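Local coordinates for putative phosphomethylpyrimidine kinase (Bacteroides thetaiotaomicron, PDB 3MBH), which probably phosphorylates pyridoxal with ATP, as pyridoxal kinases of the ribokinase superfamily do, and binds pyridoxal in the crystal, at residues Val45-Thr50 / Gly54-Asp59; Lys66-Trp71 / Ser96-Asp101; Ala218-Thr223 / Gln254-Thr259. All blocks are in the same frame, centred on the assembly; numbering follows the deposited sequence.

How the contacts relate
The three contacts follow one another along the chain without interleaving. Contact 1, the hairpin 45-50/54-59, carries L46, H49 and T50 of the pyridoxal pocket. Contact 3 meets it where H49 NE2 lies 3.5 Å from P221 CB; the centres of contacts 1 and 3 are about 21 Å apart, and the Y220 side chain of contact 3 stays about 10 Å from the bound pyridoxal. Contact 2 pairs two helices, its centre about 24 Å from that of contact 1 and about 33 Å from that of contact 3, on the other side of the chain's centre. Contacts 1 and 2 do not touch within the chain, yet both face the second subunit.

Contact 1. Residues Val45-Thr50 / Gly54-Asp59; sequences VLSNHT and GFSFLD. With PXL (3-hydroxy-5-(hydroxymethyl)-2-methylisonicotinaldehyde), chain G.
T50 sets its methyl CG2 over the middle of the F55 ring, 3.6 Å from the centroid, a CH-pi contact only 12° off the ring normal. With T50 OG1 between the backbone N and the carbonyl carbon (chi1 64°), the same residue turns its hydroxyl to the ligand: T50 OG1 is 2.6 Å from pyridoxal O3, and T50 N donates to that oxygen too. L46 fills the hollow between the two phenylalanines. Its CD2 rests against F55 CD2, while L46 CG lies 3.7 Å from F57 CD1, the two side chains extending alongside each other from neighbouring strands. L46 CD2 also meets the pyridoxal methyl C2A at 3.6 Å, so one branch is shared between hairpin and ligand. The loop end is held by polar side chains. N48 ND2 donates almost straight (174°) to G54 O at 2.8 Å, within the plane of its own amide, and also to H49 O; these two bonds fix the rotation of the amide, which stands nearly perpendicular to the F55 ring it crosses. S56 N donates to S47 OG, which donates in turn to N48 OD1 from above the plane of that carbonyl, while a weak bond from S47 N returns to S56 OG. One water joins S56 OG to V45 O. V45 and L58 form an antiparallel hydrogen-bonded pair, V45 N reaching L58 O at 2.8 Å and L58 N answering to V45 O. This beta hairpin supplies one wall of the pyridoxal pocket, where Q51 and D225 also bond the ligand. Strand 44-46 runs parallel to strand 9-17, where L46 packs on D15 and S17, and I67 of the second subunit packs on S56.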
loop_
_atom_site.group_PDB
_atom_site.type_symbol
_atom_site.label_atom_id
_atom_site.label_comp_id
_atom_site.label_asym_id
_atom_site.label_seq_id
_atom_site.Cartn_x
_atom_site.Cartn_y
_atom_site.Cartn_z
ATOM N N VAL A 45 -17.410 -15.236 -29.372
ATOM C CA VAL A 45 -16.406 -14.218 -29.670
ATOM C C VAL A 45 -17.025 -13.032 -30.387
ATOM O O VAL A 45 -17.701 -13.202 -31.397
ATOM C CB VAL A 45 -15.259 -14.799 -30.469
ATOM C CG1 VAL A 45 -14.279 -13.675 -30.950
ATOM C CG2 VAL A 45 -14.515 -15.745 -29.542
ATOM N N LEU A 46 -16.825 -11.844 -29.848
ATOM C CA LEU A 46 -17.335 -10.628 -30.463
ATOM C C LEU A 46 -16.246 -9.564 -30.565
ATOM O O LEU A 46 -15.387 -9.472 -29.700
ATOM C CB LEU A 46 -18.537 -10.064 -29.654
ATOM C CG LEU A 46 -19.788 -10.953 -29.377
ATOM C CD1 LEU A 46 -19.610 -11.890 -28.162
ATOM C CD2 LEU A 46 -21.032 -10.059 -29.117
ATOM N N SER A 47 -16.355 -8.689 -31.567
ATOM C CA SER A 47 -15.491 -7.537 -31.721
ATOM C C SER A 47 -15.671 -6.527 -30.566
ATOM O O SER A 47 -14.724 -5.783 -30.187
ATOM C CB SER A 47 -15.806 -6.845 -33.054
ATOM O OG SER A 47 -17.158 -6.387 -33.145
ATOM N N ASN A 48 -16.896 -6.495 -30.044
ATOM C CA ASN A 48 -17.324 -5.529 -29.054
ATOM C C ASN A 48 -18.700 -5.909 -28.532
ATOM O O ASN A 48 -19.399 -6.705 -29.165
ATOM C CB ASN A 48 -17.371 -4.126 -29.665
ATOM C CG ASN A 48 -18.147 -4.050 -30.978
ATOM O OD1 ASN A 48 -17.552 -4.043 -32.073
ATOM N ND2 ASN A 48 -19.469 -3.922 -30.890
ATOM N N HIS A 49 -19.144 -5.281 -27.443
ATOM C CA HIS A 49 -20.434 -5.672 -26.879
ATOM C C HIS A 49 -21.589 -5.284 -27.813
ATOM O O HIS A 49 -21.415 -4.504 -28.779
ATOM C CB HIS A 49 -20.631 -5.149 -25.429
ATOM C CG HIS A 49 -20.653 -3.653 -25.311
ATOM N ND1 HIS A 49 -21.575 -2.862 -25.956
ATOM C CD2 HIS A 49 -19.847 -2.814 -24.629
ATOM C CE1 HIS A 49 -21.335 -1.594 -25.660
ATOM N NE2 HIS A 49 -20.281 -1.537 -24.867
ATOM N N THR A 50 -22.769 -5.854 -27.539
ATOM C CA THR A 50 -23.945 -5.689 -28.417
ATOM C C THR A 50 -24.767 -4.409 -28.203
ATOM O O THR A 50 -25.825 -4.236 -28.811
ATOM C CB THR A 50 -24.860 -6.917 -28.299
ATOM O OG1 THR A 50 -25.367 -7.010 -26.964
ATOM C CG2 THR A 50 -24.106 -8.189 -28.663
ATOM N N GLY A 54 -23.162 -2.142 -34.055
ATOM C CA GLY A 54 -22.911 -3.372 -34.778
ATOM C C GLY A 54 -21.819 -4.143 -34.027
ATOM O O GLY A 54 -21.152 -3.606 -33.116
ATOM N N PHE A 55 -21.662 -5.398 -34.400
ATOM C CA PHE A 55 -20.659 -6.226 -33.811
ATOM C C PHE A 55 -20.483 -7.468 -34.665
ATOM O O PHE A 55 -21.427 -7.903 -35.293
ATOM C CB PHE A 55 -21.065 -6.640 -32.373
ATOM C CG PHE A 55 -22.462 -7.204 -32.278
ATOM C CD1 PHE A 55 -23.562 -6.362 -32.081
ATOM C CD2 PHE A 55 -22.671 -8.545 -32.364
ATOM C CE1 PHE A 55 -24.848 -6.900 -31.977
ATOM C CE2 PHE A 55 -23.955 -9.078 -32.268
ATOM C CZ PHE A 55 -25.038 -8.257 -32.125
ATOM N N SER A 56 -19.270 -8.037 -34.634
ATOM C CA SER A 56 -19.013 -9.388 -35.136
ATOM C C SER A 56 -19.476 -10.357 -34.073
ATOM O O SER A 56 -19.473 -10.029 -32.897
ATOM C CB SER A 56 -17.525 -9.608 -35.442
ATOM O OG SER A 56 -16.730 -9.560 -34.284
ATOM N N PHE A 57 -19.864 -11.549 -34.495
ATOM C CA PHE A 57 -20.362 -12.528 -33.565
ATOM C C PHE A 57 -20.016 -13.950 -34.039
ATOM O O PHE A 57 -20.342 -14.333 -35.142
ATOM C CB PHE A 57 -21.877 -12.381 -33.436
ATOM C CG PHE A 57 -22.469 -13.288 -32.429
ATOM C CD1 PHE A 57 -22.422 -12.967 -31.097
ATOM C CD2 PHE A 57 -23.000 -14.518 -32.800
ATOM C CE1 PHE A 57 -22.937 -13.808 -30.130
ATOM C CE2 PHE A 57 -23.515 -15.380 -31.837
ATOM C CZ PHE A 57 -23.500 -15.019 -30.507
ATOM N N LEU A 58 -19.342 -14.717 -33.188
ATOM C CA LEU A 58 -19.104 -16.120 -33.418
ATOM C C LEU A 58 -19.598 -16.915 -32.172
ATOM O O LEU A 58 -19.058 -16.780 -31.057
ATOM C CB LEU A 58 -17.622 -16.393 -33.650
ATOM C CG LEU A 58 -17.266 -17.863 -33.951
ATOM C CD1 LEU A 58 -17.821 -18.400 -35.301
ATOM C CD2 LEU A 58 -15.767 -18.017 -33.868
ATOM N N ASP A 59 -20.553 -17.793 -32.425
ATOM C CA ASP A 59 -21.225 -18.615 -31.419
ATOM C C ASP A 59 -20.291 -19.750 -31.125
ATOM O O ASP A 59 -19.929 -20.477 -32.032
ATOM C CB ASP A 59 -22.538 -19.169 -32.049
ATOM C CG ASP A 59 -23.291 -20.183 -31.135
ATOM O OD1 ASP A 59 -22.943 -20.408 -29.957
ATOM O OD2 ASP A 59 -24.301 -20.743 -31.621
HETATM O OP4 PXL G . -23.057 -8.809 -19.378
HETATM C C5A PXL G . -23.308 -7.778 -20.322
HETATM C C5 PXL G . -22.836 -8.248 -21.702
HETATM C C6 PXL G . -21.971 -9.298 -21.937
HETATM N N1 PXL G . -21.628 -9.669 -23.170
HETATM C C2 PXL G . -22.012 -9.074 -24.319
HETATM C C3 PXL G . -22.922 -7.926 -24.198
HETATM C C4 PXL G . -23.354 -7.538 -22.835
HETATM C C4A PXL G . -24.208 -6.390 -22.540
HETATM O O4A PXL G . -24.320 -5.652 -23.468
HETATM O O3 PXL G . -23.436 -7.257 -25.242
HETATM C C2A PXL G . -21.441 -9.640 -25.609
HETATM O O HOH W 1 -16.384 -11.988 -33.629
#

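Contact 2. Residues Lys66-Trp71 / Ser96-Asp101; sequences KIIAEW and SDFIKD
F98 CG stands anti to the backbone N (chi1 173°), which carries the ring across to the neighbouring helix, while W71 CG lies anti to its carbonyl carbon (chi1 -77°) and brings the indole's six-membered ring to meet it. F98 CE1 and CZ come to the indole at its edge, near its plane, with W71 CZ3 3.8 Å from F98 CZ. The rings meet obliquely, planes at 47° and centroids 6.0 Å apart. One turn earlier, I68 crosses the same phenylalanine: its CG1 is 3.9 Å from F98 CD1, and its CD1 reaches F98 CB. An alanine in place of F98 is likely to take from W71 CZ3 and I68 CG1 the ring they pack on and open a gap between the helices. No hydrogen bond crosses this helix-helix packing; W71 NE1 is bonded instead to S47 O of the second subunit. F98 of helix 91-102 thus packs against both W71 and I68 of helix 64-73, and I94 and F102 add to its helix's side. F78 closes edge-to-face on W71. F98 also packs on A11 and V13 of strand 9-17, so the helix pair lies against the central sheet of the ribokinase-like alpha/beta fold.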
loop_
_atom_site.group_PDB
_atom_site.type_symbol
_atom_site.label_atom_id
_atom_site.label_comp_id
_atom_site.label_asym_id
_atom_site.label_seq_id
_atom_site.Cartn_x
_atom_site.Cartn_y
_atom_site.Cartn_z
ATOM N N LYS A 66 -16.437 -29.663 -26.193
ATOM C CA LYS A 66 -15.082 -30.157 -26.483
ATOM C C LYS A 66 -14.111 -29.689 -25.402
ATOM O O LYS A 66 -13.261 -30.486 -24.931
ATOM C CB LYS A 66 -14.639 -29.674 -27.868
ATOM C CG LYS A 66 -15.513 -30.244 -29.011
ATOM C CD LYS A 66 -14.994 -29.724 -30.364
ATOM C CE LYS A 66 -15.770 -30.269 -31.504
ATOM N NZ LYS A 66 -15.419 -29.504 -32.692
ATOM N N ILE A 67 -14.281 -28.444 -24.952
ATOM C CA ILE A 67 -13.486 -27.903 -23.862
ATOM C C ILE A 67 -13.798 -28.635 -22.540
ATOM O O ILE A 67 -12.894 -29.103 -21.850
ATOM C CB ILE A 67 -13.692 -26.382 -23.704
ATOM C CG1 ILE A 67 -13.091 -25.633 -24.912
ATOM C CG2 ILE A 67 -13.065 -25.900 -22.413
ATOM C CD1 ILE A 67 -13.616 -24.132 -25.027
ATOM N N ILE A 68 -15.076 -28.746 -22.193
ATOM C CA ILE A 68 -15.489 -29.490 -20.982
ATOM C C ILE A 68 -14.860 -30.898 -20.959
ATOM O O ILE A 68 -14.325 -31.348 -19.916
ATOM C CB ILE A 68 -17.008 -29.522 -20.903
ATOM C CG1 ILE A 68 -17.534 -28.096 -20.628
ATOM C CG2 ILE A 68 -17.524 -30.535 -19.828
ATOM C CD1 ILE A 68 -19.080 -27.907 -20.858
ATOM N N ALA A 69 -14.828 -31.569 -22.104
ATOM C CA ALA A 69 -14.335 -32.920 -22.167
ATOM C C ALA A 69 -12.857 -32.982 -21.800
ATOM O O ALA A 69 -12.448 -33.907 -21.073
ATOM C CB ALA A 69 -14.578 -33.558 -23.544
ATOM N N GLU A 70 -12.084 -31.980 -22.249
ATOM C CA GLU A 70 -10.667 -31.924 -21.912
ATOM C C GLU A 70 -10.506 -31.620 -20.437
ATOM O O GLU A 70 -9.634 -32.183 -19.772
ATOM C CB GLU A 70 -9.929 -30.853 -22.729
ATOM C CG GLU A 70 -9.899 -31.095 -24.215
ATOM C CD GLU A 70 -9.307 -32.443 -24.575
ATOM O OE1 GLU A 70 -8.261 -32.795 -24.034
ATOM O OE2 GLU A 70 -9.895 -33.169 -25.411
ATOM N N TRP A 71 -11.350 -30.732 -19.918
ATOM C CA TRP A 71 -11.256 -30.376 -18.512
ATOM C C TRP A 71 -11.492 -31.611 -17.618
ATOM O O TRP A 71 -10.829 -31.808 -16.589
ATOM C CB TRP A 71 -12.214 -29.268 -18.216
ATOM C CG TRP A 71 -11.736 -27.913 -18.694
ATOM C CD1 TRP A 71 -10.541 -27.607 -19.293
ATOM C CD2 TRP A 71 -12.431 -26.669 -18.542
ATOM N NE1 TRP A 71 -10.477 -26.255 -19.541
ATOM C CE2 TRP A 71 -11.624 -25.661 -19.094
ATOM C CE3 TRP A 71 -13.682 -26.319 -18.037
ATOM C CZ2 TRP A 71 -12.030 -24.325 -19.120
ATOM C CZ3 TRP A 71 -14.065 -25.041 -18.047
ATOM C CH2 TRP A 71 -13.263 -24.034 -18.587
ATOM N N SER A 96 -25.851 -26.159 -17.682
ATOM C CA SER A 96 -26.473 -26.860 -16.559
ATOM C C SER A 96 -25.766 -28.188 -16.251
ATOM O O SER A 96 -25.504 -28.513 -15.084
ATOM C CB SER A 96 -27.959 -27.081 -16.822
ATOM O OG SER A 96 -28.586 -25.866 -17.166
ATOM N N ASP A 97 -25.452 -28.946 -17.295
ATOM C CA ASP A 97 -24.701 -30.214 -17.146
ATOM C C ASP A 97 -23.291 -30.011 -16.625
ATOM O O ASP A 97 -22.798 -30.835 -15.862
ATOM C CB ASP A 97 -24.649 -30.977 -18.474
ATOM C CG ASP A 97 -25.970 -31.649 -18.803
ATOM O OD1 ASP A 97 -26.797 -31.777 -17.886
ATOM O OD2 ASP A 97 -26.201 -32.037 -19.968
ATOM N N PHE A 98 -22.650 -28.911 -17.037
ATOM C CA PHE A 98 -21.335 -28.559 -16.587
ATOM C C PHE A 98 -21.336 -28.323 -15.085
ATOM O O PHE A 98 -20.522 -28.914 -14.376
ATOM C CB PHE A 98 -20.835 -27.324 -17.331
ATOM C CG PHE A 98 -19.538 -26.787 -16.826
ATOM C CD1 PHE A 98 -18.411 -27.564 -16.816
ATOM C CD2 PHE A 98 -19.456 -25.495 -16.324
ATOM C CE1 PHE A 98 -17.194 -27.056 -16.347
ATOM C CE2 PHE A 98 -18.249 -24.973 -15.851
ATOM C CZ PHE A 98 -17.111 -25.763 -15.847
ATOM N N ILE A 99 -22.304 -27.540 -14.613
ATOM C CA ILE A 99 -22.485 -27.274 -13.201
ATOM C C ILE A 99 -22.765 -28.583 -12.446
ATOM O O ILE A 99 -22.165 -28.839 -11.396
ATOM C CB ILE A 99 -23.628 -26.278 -12.956
ATOM C CG1 ILE A 99 -23.225 -24.921 -13.496
ATOM C CG2 ILE A 99 -23.962 -26.208 -11.442
ATOM C CD1 ILE A 99 -24.383 -23.957 -13.713
ATOM N N LYS A 100 -23.628 -29.429 -13.008
ATOM C CA LYS A 100 -23.932 -30.702 -12.364
ATOM C C LYS A 100 -22.665 -31.536 -12.178
ATOM O O LYS A 100 -22.429 -32.096 -11.101
ATOM C CB LYS A 100 -24.956 -31.496 -13.145
ATOM C CG LYS A 100 -25.440 -32.807 -12.443
ATOM C CD LYS A 100 -26.321 -33.645 -13.363
ATOM C CE LYS A 100 -25.730 -33.790 -14.763
ATOM N NZ LYS A 100 -26.291 -34.981 -15.502
ATOM N N ASP A 101 -21.848 -31.609 -13.219
ATOM C CA ASP A 101 -20.668 -32.458 -13.196
ATOM C C ASP A 101 -19.472 -31.866 -12.445
ATOM O O ASP A 101 -18.569 -32.606 -12.034
ATOM C CB ASP A 101 -20.240 -32.768 -14.618
ATOM C CG ASP A 101 -21.256 -33.645 -15.371
ATOM O OD1 ASP A 101 -22.165 -34.230 -14.765
ATOM O OD2 ASP A 101 -21.155 -33.710 -16.601
#

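Contact 3. Residues Ala218-Thr223 / Gln254-Thr259; sequences AHYPGT and QGIRAT
Y220 and I256 meet with the aliphatic side chain laid slantwise over the tyrosine ring. I256 CG1 stands over one face, 4.1 Å from the centroid and 29° off the ring normal, a CH-pi contact displaced toward the ring's CD2-CE2 side. There CG1 and CD1 of I256 approach Y220 CD2, while the other branch, CG2, lies 3.7 Å from Y220 CE2 and 3.5 Å from the phenolic OH. The two branches of I256 therefore follow the ring from its side to its oxygen. I256 CG2 stands anti to the backbone N and CG1 anti to the carbonyl carbon (chi1 -70°), which spreads the two arms along the tyrosine. T259 runs antiparallel alongside Y220. Its OG1 is not bonded directly to the phenol; a water bridges them, lying in the ring plane at the edge, 2.7 Å from Y220 OH, and donating to T259 OG1. That hydroxyl in turn donates a hydrogen bond to I256 O at 2.7 Å, within the carbonyl plane, and T259 N donates to the same oxygen, so two donors from T259 grip I256 O. The loop opposite makes a type II beta turn from Y220 to T223, closed by T223 N donating to Y220 O, with G222 at positive phi (87°) in the N-cap position of helix 223-236. This is consistent with the anion hole that the glycine-rich segment at this helix start forms in ribokinase-superfamily kinases; D225, two residues on from T223, belongs to the pyridoxal pocket. Y220 also touches N266, and T259 packs on Y264. On the far side of the helix, in one of its two conformers, R257 pairs with D246 of the third subunit.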
loop_
_atom_site.group_PDB
_atom_site.type_symbol
_atom_site.label_atom_id
_atom_site.label_comp_id
_atom_site.label_asym_id
_atom_site.label_seq_id
_atom_site.Cartn_x
_atom_site.Cartn_y
_atom_site.Cartn_z
ATOM N N ALA A 218 -26.912 1.437 -15.871
ATOM C CA ALA A 218 -27.414 1.165 -17.218
ATOM C C ALA A 218 -26.755 2.085 -18.239
ATOM O O ALA A 218 -26.714 1.765 -19.396
ATOM C CB ALA A 218 -28.919 1.363 -17.259
ATOM N N HIS A 219 -26.262 3.248 -17.812
ATOM C CA HIS A 219 -25.494 4.120 -18.712
ATOM C C HIS A 219 -24.136 3.523 -19.131
ATOM O O HIS A 219 -23.530 4.026 -20.079
ATOM C CB HIS A 219 -25.242 5.464 -18.051
ATOM C CG HIS A 219 -26.467 6.294 -17.911
ATOM N ND1 HIS A 219 -26.418 7.628 -17.577
ATOM C CD2 HIS A 219 -27.777 5.992 -18.077
ATOM C CE1 HIS A 219 -27.647 8.118 -17.542
ATOM N NE2 HIS A 219 -28.490 7.143 -17.836
ATOM N N TYR A 220 -23.644 2.495 -18.426
ATOM C CA TYR A 220 -22.304 1.919 -18.695
ATOM C C TYR A 220 -22.389 0.400 -18.880
ATOM O O TYR A 220 -22.385 -0.338 -17.891
ATOM C CB TYR A 220 -21.298 2.235 -17.586
ATOM C CG TYR A 220 -21.216 3.703 -17.261
ATOM C CD1 TYR A 220 -20.351 4.514 -17.914
ATOM C CD2 TYR A 220 -22.028 4.252 -16.294
ATOM C CE1 TYR A 220 -20.316 5.897 -17.638
ATOM C CE2 TYR A 220 -22.004 5.541 -16.033
ATOM C CZ TYR A 220 -21.129 6.366 -16.677
ATOM O OH TYR A 220 -21.146 7.684 -16.362
ATOM N N PRO A 221 -22.398 -0.060 -20.141
ATOM C CA PRO A 221 -22.514 -1.452 -20.459
ATOM C C PRO A 221 -21.441 -2.236 -19.735
ATOM O O PRO A 221 -20.310 -1.737 -19.591
ATOM C CB PRO A 221 -22.262 -1.473 -21.960
ATOM C CG PRO A 221 -22.819 -0.155 -22.398
ATOM C CD PRO A 221 -22.203 0.733 -21.358
ATOM N N GLY A 222 -21.842 -3.404 -19.236
ATOM C CA GLY A 222 -20.987 -4.318 -18.526
ATOM C C GLY A 222 -20.871 -4.067 -17.046
ATOM O O GLY A 222 -20.104 -4.737 -16.379
ATOM N N THR A 223 -21.621 -3.108 -16.513
ATOM C CA THR A 223 -21.548 -2.871 -15.066
ATOM C C THR A 223 -22.106 -4.042 -14.251
ATOM O O THR A 223 -21.700 -4.247 -13.110
ATOM C CB THR A 223 -22.283 -1.598 -14.704
ATOM O OG1 THR A 223 -21.605 -0.468 -15.298
ATOM C CG2 THR A 223 -22.353 -1.439 -13.185
ATOM N N GLN A 254 -16.681 4.313 -8.038
ATOM C CA GLN A 254 -15.338 4.811 -8.321
ATOM C C GLN A 254 -15.005 4.733 -9.774
ATOM O O GLN A 254 -14.475 5.678 -10.320
ATOM C CB GLN A 254 -14.293 4.038 -7.510
ATOM C CG GLN A 254 -14.419 4.282 -6.102
ATOM C CD GLN A 254 -13.373 3.579 -5.342
ATOM O OE1 GLN A 254 -12.303 4.158 -5.132
ATOM N NE2 GLN A 254 -13.613 2.299 -4.986
ATOM N N GLY A 255 -15.337 3.598 -10.388
ATOM C CA GLY A 255 -15.188 3.413 -11.829
ATOM C C GLY A 255 -15.999 4.375 -12.692
ATOM O O GLY A 255 -15.564 4.762 -13.761
ATOM N N ILE A 256 -17.175 4.749 -12.231
ATOM C CA ILE A 256 -18.019 5.733 -12.940
ATOM C C ILE A 256 -17.459 7.157 -12.754
ATOM O O ILE A 256 -17.281 7.885 -13.744
ATOM C CB ILE A 256 -19.495 5.599 -12.528
ATOM C CG1 ILE A 256 -20.069 4.280 -13.105
ATOM C CG2 ILE A 256 -20.370 6.854 -13.010
ATOM C CD1 ILE A 256 -21.454 3.860 -12.511
ATOM N N ARG A 257 -17.191 7.518 -11.493
ATOM C CA ARG A 257 -16.564 8.796 -11.084
ATOM C C ARG A 257 -15.252 9.124 -11.820
ATOM O O ARG A 257 -14.879 10.283 -11.948
ATOM C CB ARG A 257 -16.256 8.759 -9.579
ATOM C CG ARG A 257 -17.337 9.324 -8.670
ATOM C CD ARG A 257 -17.327 8.705 -7.279
ATOM N NE ARG A 257 -16.433 9.377 -6.333
ATOM C CZ ARG A 257 -16.795 10.351 -5.515
ATOM N NH1 ARG A 257 -15.922 10.872 -4.687
ATOM N NH2 ARG A 257 -18.023 10.820 -5.525
ATOM N N ALA A 258 -14.537 8.076 -12.238
ATOM C CA ALA A 258 -13.268 8.205 -12.956
ATOM C C ALA A 258 -13.511 8.669 -14.403
ATOM O O ALA A 258 -12.613 9.218 -15.010
ATOM C CB ALA A 258 -12.451 6.856 -12.891
ATOM N N THR A 259 -14.714 8.484 -14.953
ATOM C CA THR A 259 -15.032 8.955 -16.322
ATOM C C THR A 259 -15.493 10.398 -16.393
ATOM O O THR A 259 -15.761 10.911 -17.489
ATOM C CB THR A 259 -16.168 8.109 -16.981
ATOM O OG1 THR A 259 -17.432 8.431 -16.398
ATOM C CG2 THR A 259 -15.871 6.643 -16.920
HETATM O O HOH W 2 -19.519 9.176 -17.896
#